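Local coordinates for reticulocyte binding protein (PDB 3FAW) that probably hydrolyses alpha-1,6 glucosidic linkages of pullulan and related branched alpha-glucans as a cell-wall-anchored streptococcal pullulanase, at residues Gln45-Ile51 and Asp99-Lys103; Glu69-Lys75 and His106-Asn112; Thr333-Ser337 and Arg628-Pro632; Tyr634-Val638 and Lys654-Tyr658. All blocks are in the same frame, centred on the assembly; numbering follows the deposited sequence.

Contact 1 (Gln45-Ile51 and Asp99-Lys103); sequences QTDLTSI and DFNPK
The Phe-100 ring meets Ile-51 over one face and Ser-50 N at its edge. The ethyl branch of Ile-51 reaches over that face, its CD1 3.9 Å from the centroid of Phe-100 and almost on the ring normal, a CH-pi contact. Ser-50 N lies 3.8 Å from CD2 of Phe-100. The backbone of Phe-100 is bonded through both its polar atoms: its N donates to Leu-48 O (3.1 Å), and its O accepts from Gln-45 NE2 at 2.8 Å, with the N-H bent to 142°. Carrying CG anti to its N (chi1 -171°) and extended beyond, Gln-45 reaches the Phe-100 carbonyl with its amide, and NE2 also donates to Asp-47 O at 3.1 Å; two acceptors thus fix its rotation. A type I beta turn, Asp-47 to Ser-50, links the antiparallel strands 40-47 and 50-55 as a beta hairpin, with an Asx turn made by Asp-47 OD1 and Thr-49 N. Farther out, Leu-48 CD2 packs on Pro-102 CD at 3.8 Å, and a water donates to both Leu-48 O and Asp-99 OD1. A second Asx turn, Asn-101 OD1 with Lys-103 N, shapes the loop beyond Phe-100. Phe-107 meets the Phe-100 ring edge-to-face, while helix 122-129 touches Gln-45 through Phe-124 and Pro-102 through Leu-128.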
loop_
_atom_site.group_PDB
_atom_site.type_symbol
_atom_site.label_atom_id
_atom_site.label_comp_id
_atom_site.label_asym_id
_atom_site.label_seq_id
_atom_site.Cartn_x
_atom_site.Cartn_y
_atom_site.Cartn_z
ATOM N N GLN A 45 -10.129 -33.769 -7.737
ATOM C CA GLN A 45 -10.149 -34.507 -6.473
ATOM C C GLN A 45 -10.142 -33.522 -5.300
ATOM O O GLN A 45 -9.230 -32.696 -5.175
ATOM C CB GLN A 45 -8.968 -35.477 -6.365
ATOM C CG GLN A 45 -9.076 -36.416 -5.151
ATOM C CD GLN A 45 -8.046 -37.527 -5.138
ATOM O OE1 GLN A 45 -7.304 -37.722 -6.100
ATOM N NE2 GLN A 45 -7.993 -38.266 -4.032
ATOM N N THR A 46 -11.159 -33.636 -4.442
ATOM C CA THR A 46 -11.414 -32.686 -3.361
ATOM C C THR A 46 -11.069 -33.238 -1.973
ATOM O O THR A 46 -10.868 -32.470 -1.032
ATOM C CB THR A 46 -12.894 -32.260 -3.368
ATOM O OG1 THR A 46 -13.725 -33.410 -3.145
ATOM C CG2 THR A 46 -13.261 -31.623 -4.712
ATOM N N ASP A 47 -11.024 -34.562 -1.840
ATOM C CA ASP A 47 -10.512 -35.206 -0.624
ATOM C C ASP A 47 -10.070 -36.646 -0.928
ATOM O O ASP A 47 -10.068 -37.065 -2.085
ATOM C CB ASP A 47 -11.536 -35.129 0.529
ATOM C CG ASP A 47 -12.791 -35.950 0.279
ATOM O OD1 ASP A 47 -12.743 -36.942 -0.475
ATOM O OD2 ASP A 47 -13.836 -35.605 0.866
ATOM N N LEU A 48 -9.698 -37.397 0.106
ATOM C CA LEU A 48 -9.156 -38.743 -0.086
ATOM C C LEU A 48 -10.125 -39.685 -0.801
ATOM O O LEU A 48 -9.695 -40.542 -1.577
ATOM C CB LEU A 48 -8.713 -39.351 1.254
ATOM C CG LEU A 48 -7.480 -38.718 1.915
ATOM C CD1 LEU A 48 -7.151 -39.414 3.239
ATOM C CD2 LEU A 48 -6.267 -38.750 0.988
ATOM N N THR A 49 -11.425 -39.513 -0.555
ATOM C CA THR A 49 -12.442 -40.429 -1.073
ATOM C C THR A 49 -13.498 -39.764 -1.971
ATOM O O THR A 49 -14.613 -40.277 -2.089
ATOM C CB THR A 49 -13.159 -41.151 0.092
ATOM O OG1 THR A 49 -13.856 -40.195 0.899
ATOM C CG2 THR A 49 -12.153 -41.920 0.961
ATOM N N SER A 50 -13.160 -38.645 -2.610
ATOM C CA SER A 50 -14.148 -37.909 -3.412
ATOM C C SER A 50 -13.563 -37.172 -4.623
ATOM O O SER A 50 -12.557 -36.462 -4.508
ATOM C CB SER A 50 -14.919 -36.919 -2.529
ATOM O OG SER A 50 -16.083 -36.450 -3.191
ATOM N N ILE A 51 -14.215 -37.349 -5.774
ATOM C CA ILE A 51 -13.864 -36.647 -7.010
ATOM C C ILE A 51 -15.109 -36.025 -7.649
ATOM O O ILE A 51 -16.100 -36.714 -7.876
ATOM C CB ILE A 51 -13.199 -37.598 -8.031
ATOM C CG1 ILE A 51 -11.803 -38.006 -7.546
ATOM C CG2 ILE A 51 -13.111 -36.941 -9.417
ATOM C CD1 ILE A 51 -11.069 -38.936 -8.493
ATOM N N ASP A 99 -12.075 -45.115 -3.050
ATOM C CA ASP A 99 -10.782 -44.968 -2.376
ATOM C C ASP A 99 -9.760 -44.434 -3.378
ATOM O O ASP A 99 -9.219 -45.186 -4.191
ATOM C CB ASP A 99 -10.328 -46.311 -1.781
ATOM C CG ASP A 99 -9.092 -46.182 -0.890
ATOM O OD1 ASP A 99 -8.324 -45.204 -1.022
ATOM O OD2 ASP A 99 -8.892 -47.077 -0.043
ATOM N N PHE A 100 -9.508 -43.129 -3.321
ATOM C CA PHE A 100 -8.642 -42.463 -4.298
ATOM C C PHE A 100 -7.328 -42.002 -3.662
ATOM O O PHE A 100 -7.145 -40.820 -3.364
ATOM C CB PHE A 100 -9.379 -41.286 -4.938
ATOM C CG PHE A 100 -10.685 -41.667 -5.584
ATOM C CD1 PHE A 100 -10.725 -42.617 -6.596
ATOM C CD2 PHE A 100 -11.872 -41.061 -5.192
ATOM C CE1 PHE A 100 -11.930 -42.963 -7.203
ATOM C CE2 PHE A 100 -13.077 -41.400 -5.789
ATOM C CZ PHE A 100 -13.108 -42.354 -6.797
ATOM N N ASN A 101 -6.416 -42.954 -3.469
ATOM C CA ASN A 101 -5.104 -42.684 -2.875
ATOM C C ASN A 101 -4.305 -41.744 -3.779
ATOM O O ASN A 101 -3.996 -42.104 -4.918
ATOM C CB ASN A 101 -4.340 -44.000 -2.658
ATOM C CG ASN A 101 -3.056 -43.830 -1.841
ATOM O OD1 ASN A 101 -2.610 -42.716 -1.563
ATOM N ND2 ASN A 101 -2.459 -44.952 -1.455
ATOM N N PRO A 102 -3.975 -40.532 -3.284
ATOM C CA PRO A 102 -3.265 -39.569 -4.135
ATOM C C PRO A 102 -1.882 -40.036 -4.603
ATOM O O PRO A 102 -1.367 -39.515 -5.590
ATOM C CB PRO A 102 -3.158 -38.315 -3.252
ATOM C CG PRO A 102 -3.373 -38.778 -1.863
ATOM C CD PRO A 102 -4.250 -39.985 -1.939
ATOM N N LYS A 103 -1.300 -41.016 -3.912
ATOM C CA LYS A 103 -0.021 -41.606 -4.321
ATOM C C LYS A 103 -0.150 -42.442 -5.603
ATOM O O LYS A 103 0.830 -42.629 -6.327
ATOM C CB LYS A 103 0.558 -42.455 -3.183
ATOM C CG LYS A 103 0.944 -41.639 -1.948
ATOM C CD LYS A 103 1.570 -42.509 -0.872
ATOM C CE LYS A 103 2.251 -41.676 0.208
ATOM N NZ LYS A 103 1.291 -40.819 0.960
HETATM O O HOH W 1 -7.904 -42.550 -0.443
#

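Contact 2 (Glu69-Lys75 and His106-Asn112)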
loop_
_atom_site.group_PDB
_atom_site.type_symbol
_atom_site.label_atom_id
_atom_site.label_comp_id
_atom_site.label_asym_id
_atom_site.label_seq_id
_atom_site.Cartn_x
_atom_site.Cartn_y
_atom_site.Cartn_z
ATOM N N GLU A 69 -21.755 -46.248 -17.731
ATOM C CA GLU A 69 -20.718 -45.752 -18.637
ATOM C C GLU A 69 -19.472 -45.197 -17.938
ATOM O O GLU A 69 -18.368 -45.262 -18.489
ATOM C CB GLU A 69 -21.326 -44.689 -19.551
ATOM C CG GLU A 69 -20.389 -44.137 -20.610
ATOM C CD GLU A 69 -19.897 -45.187 -21.587
ATOM O OE1 GLU A 69 -20.649 -46.145 -21.874
ATOM O OE2 GLU A 69 -18.755 -45.045 -22.073
ATOM N N LEU A 70 -19.651 -44.657 -16.735
ATOM C CA LEU A 70 -18.567 -43.991 -16.010
ATOM C C LEU A 70 -17.532 -44.988 -15.482
ATOM O O LEU A 70 -17.886 -45.969 -14.825
ATOM C CB LEU A 70 -19.141 -43.180 -14.846
ATOM C CG LEU A 70 -18.215 -42.161 -14.181
ATOM C CD1 LEU A 70 -17.994 -40.954 -15.090
ATOM C CD2 LEU A 70 -18.793 -41.727 -12.842
ATOM N N LYS A 71 -16.259 -44.730 -15.775
ATOM C CA LYS A 71 -15.156 -45.546 -15.263
ATOM C C LYS A 71 -13.989 -44.677 -14.799
ATOM O O LYS A 71 -13.694 -43.640 -15.398
ATOM C CB LYS A 71 -14.684 -46.545 -16.322
ATOM C CG LYS A 71 -15.681 -47.663 -16.588
ATOM C CD LYS A 71 -15.154 -48.666 -17.600
ATOM C CE LYS A 71 -16.220 -49.695 -17.959
ATOM N NZ LYS A 71 -15.777 -50.603 -19.060
ATOM N N VAL A 72 -13.338 -45.114 -13.724
ATOM C CA VAL A 72 -12.202 -44.413 -13.135
ATOM C C VAL A 72 -10.987 -45.334 -13.110
ATOM O O VAL A 72 -11.097 -46.496 -12.716
ATOM C CB VAL A 72 -12.504 -43.977 -11.690
ATOM C CG1 VAL A 72 -11.307 -43.254 -11.084
ATOM C CG2 VAL A 72 -13.747 -43.099 -11.643
ATOM N N THR A 73 -9.833 -44.818 -13.531
ATOM C CA THR A 73 -8.583 -45.574 -13.455
ATOM C C THR A 73 -7.475 -44.733 -12.826
ATOM O O THR A 73 -7.568 -43.505 -12.766
ATOM C CB THR A 73 -8.132 -46.095 -14.842
ATOM O OG1 THR A 73 -7.893 -44.993 -15.724
ATOM C CG2 THR A 73 -9.196 -47.013 -15.451
ATOM N N ASP A 74 -6.437 -45.410 -12.347
ATOM C CA ASP A 74 -5.313 -44.753 -11.680
ATOM C C ASP A 74 -4.210 -44.383 -12.678
ATOM O O ASP A 74 -4.383 -44.542 -13.889
ATOM C CB ASP A 74 -4.778 -45.635 -10.533
ATOM C CG ASP A 74 -4.071 -46.899 -11.016
ATOM O OD1 ASP A 74 -3.856 -47.072 -12.237
ATOM O OD2 ASP A 74 -3.726 -47.731 -10.153
ATOM N N LYS A 75 -3.083 -43.893 -12.162
ATOM C CA LYS A 75 -1.959 -43.440 -12.996
ATOM C C LYS A 75 -1.374 -44.522 -13.919
ATOM O O LYS A 75 -0.776 -44.202 -14.949
ATOM C CB LYS A 75 -0.843 -42.853 -12.118
ATOM C CG LYS A 75 -0.117 -43.864 -11.235
ATOM C CD LYS A 75 0.934 -43.189 -10.365
ATOM C CE LYS A 75 1.765 -44.207 -9.603
ATOM N NZ LYS A 75 2.722 -43.553 -8.665
ATOM N N HIS A 106 -2.410 -39.017 -10.575
ATOM C CA HIS A 106 -3.784 -38.538 -10.727
ATOM C C HIS A 106 -4.658 -39.583 -11.403
ATOM O O HIS A 106 -4.158 -40.477 -12.086
ATOM C CB HIS A 106 -3.808 -37.261 -11.569
ATOM C CG HIS A 106 -3.063 -36.118 -10.956
ATOM N ND1 HIS A 106 -1.910 -35.599 -11.504
ATOM C CD2 HIS A 106 -3.307 -35.393 -9.839
ATOM C CE1 HIS A 106 -1.478 -34.602 -10.753
ATOM N NE2 HIS A 106 -2.309 -34.455 -9.737
ATOM N N PHE A 107 -5.967 -39.452 -11.220
ATOM C CA PHE A 107 -6.917 -40.417 -11.758
ATOM C C PHE A 107 -7.480 -39.987 -13.115
ATOM O O PHE A 107 -7.607 -38.798 -13.403
ATOM C CB PHE A 107 -8.017 -40.681 -10.728
ATOM C CG PHE A 107 -7.486 -41.258 -9.444
ATOM C CD1 PHE A 107 -7.338 -42.629 -9.295
ATOM C CD2 PHE A 107 -7.078 -40.428 -8.411
ATOM C CE1 PHE A 107 -6.822 -43.164 -8.129
ATOM C CE2 PHE A 107 -6.559 -40.961 -7.243
ATOM C CZ PHE A 107 -6.432 -42.330 -7.103
ATOM N N ASN A 108 -7.763 -40.974 -13.959
ATOM C CA ASN A 108 -8.415 -40.737 -15.243
ATOM C C ASN A 108 -9.902 -41.054 -15.135
ATOM O O ASN A 108 -10.283 -42.179 -14.807
ATOM C CB ASN A 108 -7.787 -41.594 -16.344
ATOM C CG ASN A 108 -8.303 -41.231 -17.730
ATOM O OD1 ASN A 108 -7.925 -40.202 -18.294
ATOM N ND2 ASN A 108 -9.168 -42.077 -18.285
ATOM N N ILE A 109 -10.736 -40.055 -15.403
ATOM C CA ILE A 109 -12.183 -40.240 -15.440
ATOM C C ILE A 109 -12.595 -40.331 -16.905
ATOM O O ILE A 109 -12.164 -39.515 -17.719
ATOM C CB ILE A 109 -12.934 -39.077 -14.754
ATOM C CG1 ILE A 109 -12.270 -38.701 -13.419
ATOM C CG2 ILE A 109 -14.393 -39.446 -14.532
ATOM C CD1 ILE A 109 -12.081 -39.866 -12.464
ATOM N N SER A 110 -13.412 -41.326 -17.243
ATOM C CA SER A 110 -13.827 -41.533 -18.632
ATOM C C SER A 110 -15.327 -41.761 -18.778
ATOM O O SER A 110 -15.971 -42.361 -17.917
ATOM C CB SER A 110 -13.057 -42.697 -19.267
ATOM O OG SER A 110 -13.319 -43.919 -18.605
ATOM N N TYR A 111 -15.860 -41.271 -19.891
ATOM C CA TYR A 111 -17.282 -41.334 -20.189
ATOM C C TYR A 111 -17.477 -41.093 -21.684
ATOM O O TYR A 111 -17.167 -40.010 -22.180
ATOM C CB TYR A 111 -18.032 -40.261 -19.391
ATOM C CG TYR A 111 -19.528 -40.451 -19.363
ATOM C CD1 TYR A 111 -20.127 -41.191 -18.356
ATOM C CD2 TYR A 111 -20.345 -39.897 -20.345
ATOM C CE1 TYR A 111 -21.493 -41.377 -18.321
ATOM C CE2 TYR A 111 -21.724 -40.080 -20.318
ATOM C CZ TYR A 111 -22.291 -40.823 -19.300
ATOM O OH TYR A 111 -23.655 -41.014 -19.260
ATOM N N ASN A 112 -17.964 -42.103 -22.402
ATOM C CA ASN A 112 -18.326 -41.952 -23.822
ATOM C C ASN A 112 -17.227 -41.396 -24.743
ATOM O O ASN A 112 -17.522 -40.616 -25.652
ATOM C CB ASN A 112 -19.557 -41.042 -23.951
ATOM C CG ASN A 112 -20.857 -41.776 -23.737
ATOM O OD1 ASN A 112 -21.259 -42.025 -22.607
ATOM N ND2 ASN A 112 -21.540 -42.103 -24.833
#
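Lys-71 and Ser-110 form one hydrogen-bonded pair of this antiparallel ladder, Thr-73 and Asn-108 the next. Lys-71 N donates to Ser-110 O, and Ser-110 N returns a 3.0 Å bond to Lys-71 O. That carbonyl accepts a second hydrogen bond from Ser-110 OG, 3.2 Å away and above the carbonyl plane, because chi1 of 62° sets the hydroxyl between the backbone N and carbonyl carbon of Ser-110. Thr-73 N gives to Asn-108 O, and Asn-108 N to Thr-73 O at 2.8 Å. Between them, Val-72 and Ile-109 make the non-hydrogen-bonded pair: CD1 of Ile-109 sits 3.7 Å from both methyls of Val-72, the side chains running alongside each other. Val-72 N and O are not turned to this partner; its backbone bonds to Ile-80 of strand 79-88, as Ile-109 does to Val-116. At one end Asn-112 N donates to Glu-69 OE2 (3.1 Å), met on the anti side, 29° out of the carboxylate plane. A bend at chi2 (62°) allows this while Glu-69 CG lies over the Tyr-111 ring, 3.8 Å from its centroid. At the other end Asp-74 OD1 accepts from the N of Asn-76 and of Asn-78, and Lys-75 NZ donates to Lys-103 O. Val-72, Ile-109 and Leu-70 pack with Ile-82 and Ile-96 on the apolar face of a mixed seven-strand sheet, in which strands 71-73 and 108-111 pair antiparallel.

Contact 3 (Thr333-Ser337 and Arg628-Pro632); sequences TAYTS and RLLNP
Tyr-335 lays its ring against the backbone and side chain of Leu-630, with Leu-629 and Asn-631 on either side of that residue in sequence. CB of Leu-630 stands over the middle of the ring, 3.6 Å from the centroid of Tyr-335 and 2° off its normal, a CH-pi contact. The two side chains run alongside in the same direction, which brings Leu-630 CD1 to 3.7 Å from Tyr-335 CZ. Leu-629, with CG anti to its N (chi1 -169°), brings CD1 to the 333-337 segment, 3.5 Å from Tyr-335 O. Asn-631 ND2 donates to this carbonyl at 2.8 Å in a nearly straight bond (168°), and the oxygen lies in the amide plane of Asn-631. OD1 of the same amide accepts from Asp-633 N, so both ends of the group are engaged. Ala-669 and Ile-670 of helix 668-671 also touch Tyr-335. Thr-336 OG1 bonds to Asn-340 ND2, and Asn-340 belongs to a calcium site seen with Tyr-342 and Asp-665. Successive inverse gamma turns centred on Leu-629 and Leu-630 shape the later segment. The contact joins two long loops of the TIM-barrel catalytic domain, those following barrel strands 312-315 and 614-618.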
loop_
_atom_site.group_PDB
_atom_site.type_symbol
_atom_site.label_atom_id
_atom_site.label_comp_id
_atom_site.label_asym_id
_atom_site.label_seq_id
_atom_site.Cartn_x
_atom_site.Cartn_y
_atom_site.Cartn_z
ATOM N N THR A 333 15.037 14.416 -16.933
ATOM C CA THR A 333 14.918 15.867 -16.764
ATOM C C THR A 333 13.803 16.484 -17.609
ATOM O O THR A 333 13.303 17.564 -17.283
ATOM C CB THR A 333 16.242 16.556 -17.110
ATOM O OG1 THR A 333 16.591 16.260 -18.468
ATOM C CG2 THR A 333 17.350 16.070 -16.184
ATOM N N ALA A 334 13.431 15.813 -18.697
ATOM C CA ALA A 334 12.277 16.221 -19.493
ATOM C C ALA A 334 10.996 15.937 -18.715
ATOM O O ALA A 334 10.919 14.958 -17.964
ATOM C CB ALA A 334 12.260 15.489 -20.827
ATOM N N TYR A 335 9.999 16.800 -18.886
ATOM C CA TYR A 335 8.691 16.602 -18.264
ATOM C C TYR A 335 7.846 15.685 -19.143
ATOM O O TYR A 335 7.316 16.114 -20.171
ATOM C CB TYR A 335 7.972 17.936 -18.055
ATOM C CG TYR A 335 8.561 18.789 -16.954
ATOM C CD1 TYR A 335 7.922 18.914 -15.727
ATOM C CD2 TYR A 335 9.757 19.477 -17.143
ATOM C CE1 TYR A 335 8.456 19.705 -14.712
ATOM C CE2 TYR A 335 10.301 20.269 -16.134
ATOM C CZ TYR A 335 9.646 20.376 -14.924
ATOM O OH TYR A 335 10.177 21.153 -13.924
ATOM N N THR A 336 7.741 14.421 -18.732
ATOM C CA THR A 336 6.945 13.414 -19.439
ATOM C C THR A 336 6.125 12.603 -18.439
ATOM O O THR A 336 6.469 12.533 -17.259
ATOM C CB THR A 336 7.837 12.444 -20.247
ATOM O OG1 THR A 336 8.755 11.782 -19.367
ATOM C CG2 THR A 336 8.614 13.189 -21.325
ATOM N N SER A 337 5.047 11.990 -18.913
ATOM C CA SER A 337 4.170 11.198 -18.052
ATOM C C SER A 337 4.168 9.706 -18.407
ATOM O O SER A 337 3.343 8.943 -17.907
ATOM C CB SER A 337 2.749 11.761 -18.103
ATOM O OG SER A 337 2.250 11.760 -19.427
ATOM N N ARG A 628 2.724 19.716 -12.491
ATOM C CA ARG A 628 2.416 20.400 -13.744
ATOM C C ARG A 628 3.372 19.937 -14.845
ATOM O O ARG A 628 4.571 19.799 -14.611
ATOM C CB ARG A 628 2.517 21.925 -13.578
ATOM C CG ARG A 628 1.819 22.718 -14.697
ATOM C CD ARG A 628 2.421 24.101 -14.908
ATOM N NE ARG A 628 2.032 25.073 -13.883
ATOM C CZ ARG A 628 1.381 26.220 -14.098
ATOM N NH1 ARG A 628 1.005 26.596 -15.315
ATOM N NH2 ARG A 628 1.101 27.009 -13.068
ATOM N N LEU A 629 2.828 19.704 -16.038
ATOM C CA LEU A 629 3.605 19.224 -17.177
ATOM C C LEU A 629 4.249 20.403 -17.912
ATOM O O LEU A 629 3.667 20.964 -18.846
ATOM C CB LEU A 629 2.706 18.413 -18.120
ATOM C CG LEU A 629 3.361 17.609 -19.248
ATOM C CD1 LEU A 629 4.195 16.458 -18.697
ATOM C CD2 LEU A 629 2.297 17.092 -20.202
ATOM N N LEU A 630 5.452 20.773 -17.473
ATOM C CA LEU A 630 6.227 21.861 -18.084
ATOM C C LEU A 630 7.005 21.379 -19.312
ATOM O O LEU A 630 8.229 21.533 -19.390
ATOM C CB LEU A 630 7.196 22.468 -17.062
ATOM C CG LEU A 630 6.582 23.101 -15.812
ATOM C CD1 LEU A 630 7.677 23.521 -14.839
ATOM C CD2 LEU A 630 5.715 24.293 -16.180
ATOM N N ASN A 631 6.279 20.807 -20.270
ATOM C CA ASN A 631 6.851 20.325 -21.523
ATOM C C ASN A 631 6.476 21.293 -22.646
ATOM O O ASN A 631 5.291 21.589 -22.817
ATOM C CB ASN A 631 6.310 18.927 -21.828
ATOM C CG ASN A 631 7.020 18.256 -22.991
ATOM O OD1 ASN A 631 6.983 18.740 -24.123
ATOM N ND2 ASN A 631 7.658 17.122 -22.720
ATOM N N PRO A 632 7.474 21.793 -23.410
ATOM C CA PRO A 632 7.223 22.708 -24.537
ATOM C C PRO A 632 6.136 22.246 -25.513
ATOM O O PRO A 632 5.417 23.080 -26.069
ATOM C CB PRO A 632 8.575 22.757 -25.256
ATOM C CG PRO A 632 9.574 22.471 -24.201
ATOM C CD PRO A 632 8.915 21.532 -23.232
#

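Contact 4 (Tyr634-Val638 and Lys654-Tyr658)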
loop_
_atom_site.group_PDB
_atom_site.type_symbol
_atom_site.label_atom_id
_atom_site.label_comp_id
_atom_site.label_asym_id
_atom_site.label_seq_id
_atom_site.Cartn_x
_atom_site.Cartn_y
_atom_site.Cartn_z
ATOM N N TYR A 634 3.473 20.806 -24.763
ATOM C CA TYR A 634 2.185 21.066 -24.122
ATOM C C TYR A 634 2.172 22.440 -23.442
ATOM O O TYR A 634 1.689 22.593 -22.318
ATOM C CB TYR A 634 1.864 19.944 -23.137
ATOM C CG TYR A 634 1.892 18.578 -23.790
ATOM C CD1 TYR A 634 0.824 18.135 -24.563
ATOM C CD2 TYR A 634 2.997 17.741 -23.656
ATOM C CE1 TYR A 634 0.846 16.889 -25.171
ATOM C CE2 TYR A 634 3.032 16.493 -24.263
ATOM C CZ TYR A 634 1.953 16.072 -25.019
ATOM O OH TYR A 634 1.982 14.835 -25.624
ATOM N N MET A 635 2.712 23.434 -24.147
ATOM C CA MET A 635 2.647 24.838 -23.725
ATOM C C MET A 635 1.192 25.310 -23.690
ATOM O O MET A 635 0.814 26.107 -22.837
ATOM C CB MET A 635 3.473 25.715 -24.679
ATOM C CG MET A 635 3.445 27.224 -24.399
ATOM S SD MET A 635 4.315 27.733 -22.904
ATOM C CE MET A 635 6.013 27.354 -23.345
ATOM N N THR A 636 0.388 24.815 -24.626
ATOM C CA THR A 636 -1.029 25.152 -24.695
ATOM C C THR A 636 -1.856 23.903 -24.986
ATOM O O THR A 636 -1.316 22.871 -25.395
ATOM C CB THR A 636 -1.308 26.222 -25.777
ATOM O OG1 THR A 636 -0.902 25.733 -27.062
ATOM C CG2 THR A 636 -0.555 27.515 -25.469
ATOM N N LYS A 637 -3.164 24.011 -24.766
ATOM C CA LYS A 637 -4.095 22.899 -24.951
ATOM C C LYS A 637 -3.921 22.248 -26.322
ATOM O O LYS A 637 -3.908 22.936 -27.336
ATOM C CB LYS A 637 -5.539 23.392 -24.793
ATOM C CG LYS A 637 -6.604 22.298 -24.864
ATOM C CD LYS A 637 -7.991 22.896 -25.049
ATOM C CE LYS A 637 -9.071 21.823 -25.054
ATOM N NZ LYS A 637 -8.859 20.804 -26.124
ATOM N N VAL A 638 -3.785 20.923 -26.336
ATOM C CA VAL A 638 -3.655 20.162 -27.581
ATOM C C VAL A 638 -4.945 19.403 -27.887
ATOM O O VAL A 638 -5.896 19.431 -27.101
ATOM C CB VAL A 638 -2.462 19.175 -27.533
ATOM C CG1 VAL A 638 -1.163 19.927 -27.268
ATOM C CG2 VAL A 638 -2.692 18.090 -26.489
ATOM N N LYS A 654 -2.957 29.563 -18.988
ATOM C CA LYS A 654 -2.541 30.031 -20.310
ATOM C C LYS A 654 -1.336 29.248 -20.835
ATOM O O LYS A 654 -1.365 28.725 -21.952
ATOM C CB LYS A 654 -2.198 31.523 -20.262
ATOM C CG LYS A 654 -3.349 32.415 -19.821
ATOM C CD LYS A 654 -2.990 33.889 -19.963
ATOM C CE LYS A 654 -4.139 34.790 -19.546
ATOM N NZ LYS A 654 -4.393 34.728 -18.083
ATOM N N GLU A 655 -0.280 29.186 -20.026
ATOM C CA GLU A 655 0.934 28.449 -20.378
ATOM C C GLU A 655 1.096 27.194 -19.501
ATOM O O GLU A 655 1.047 27.275 -18.272
ATOM C CB GLU A 655 2.159 29.370 -20.283
ATOM C CG GLU A 655 2.158 30.475 -21.353
ATOM C CD GLU A 655 3.380 31.384 -21.318
ATOM O OE1 GLU A 655 4.303 31.145 -20.509
ATOM O OE2 GLU A 655 3.416 32.347 -22.115
ATOM N N TYR A 656 1.277 26.045 -20.159
ATOM C CA TYR A 656 1.387 24.727 -19.510
ATOM C C TYR A 656 0.139 24.364 -18.694
ATOM O O TYR A 656 0.189 24.346 -17.463
ATOM C CB TYR A 656 2.630 24.649 -18.617
ATOM C CG TYR A 656 3.940 24.947 -19.312
ATOM C CD1 TYR A 656 4.401 24.145 -20.352
ATOM C CD2 TYR A 656 4.730 26.020 -18.910
ATOM C CE1 TYR A 656 5.611 24.411 -20.978
ATOM C CE2 TYR A 656 5.940 26.295 -19.530
ATOM C CZ TYR A 656 6.376 25.489 -20.562
ATOM O OH TYR A 656 7.575 25.759 -21.179
ATOM N N PRO A 657 -0.985 24.065 -19.376
ATOM C CA PRO A 657 -2.265 23.841 -18.699
ATOM C C PRO A 657 -2.512 22.421 -18.166
ATOM O O PRO A 657 -3.497 22.209 -17.451
ATOM C CB PRO A 657 -3.279 24.166 -19.794
ATOM C CG PRO A 657 -2.604 23.741 -21.051
ATOM C CD PRO A 657 -1.120 23.935 -20.840
ATOM N N TYR A 658 -1.641 21.469 -18.504
ATOM C CA TYR A 658 -1.831 20.064 -18.118
ATOM C C TYR A 658 -1.106 19.711 -16.816
ATOM O O TYR A 658 0.053 20.069 -16.622
ATOM C CB TYR A 658 -1.380 19.130 -19.245
ATOM C CG TYR A 658 -2.235 19.220 -20.493
ATOM C CD1 TYR A 658 -3.457 18.559 -20.573
ATOM C CD2 TYR A 658 -1.821 19.965 -21.595
ATOM C CE1 TYR A 658 -4.246 18.635 -21.723
ATOM C CE2 TYR A 658 -2.600 20.051 -22.747
ATOM C CZ TYR A 658 -3.811 19.382 -22.804
ATOM O OH TYR A 658 -4.591 19.463 -23.938
HETATM O O HOH W 2 1.138 21.400 -19.824
#
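A Met-aromatic contact joins two arms of the excursion that follows barrel strand 614-618, on either side of the short strand 647-649. Met-635 SD lies over a face of the Tyr-656 ring, 4.0 Å from its centroid and displaced toward the rim. The methionine reaches it by bending twice, at chi2 (70°) and chi3 (67°), which puts CE 3.4 Å from Tyr-656 CZ. Glu-655 runs alongside the sulfur, its CB 3.8 Å from Met-635 SD. In the backbone, Met-635 O takes the N-H of Tyr-656 at 2.7 Å from above the carbonyl plane, and Tyr-634 O receives a CA-H...O contact from Tyr-656. Pro-657 follows, its CD 3.4 Å from Tyr-634 O. The hydroxyl of Tyr-658 accepts from Val-638 N (2.9 Å), which lies at the ring edge near its plane, and Val-638 CG2 touches the same oxygen at 3.5 Å. CB of Tyr-634 packs on Tyr-658 CD2. One water ties the backbones further, donating to Tyr-634 O and accepting from Tyr-658 N. Outside the pair, Tyr-656 O accepts from Arg-628 NH1, Tyr-656 leans on Leu-630, and Leu-649 touches Lys-637, Pro-657 and Tyr-658. The whole is loop-on-loop packing at the surface of a TIM-barrel domain, in the excursion that runs from the eighth barrel strand to the start of strand 658-660.

Overall arrangement
The four contacts form two clusters on the elongated chain. Contacts 1 and 2, centres about 13 Å apart, share the sheet that runs from strand 40-47 to strand 114-120; their segments alternate along the chain, and Phe-107 and Lys-75 of contact 2 touch the 99-103 loop of contact 1. Contacts 3 and 4, centres about 11 Å apart, follow in series in the catalytic TIM-barrel domain, linked by Leu-629 N to Tyr-658 O and by Arg-628 to Tyr-656. Centres of the two clusters are 61 to 68 Å apart. The first pair thus shapes an N-terminal beta domain, the second the loops of the barrel domain; the eight-strand antiparallel sheet beginning at strand 136-139 comes between them along the chain.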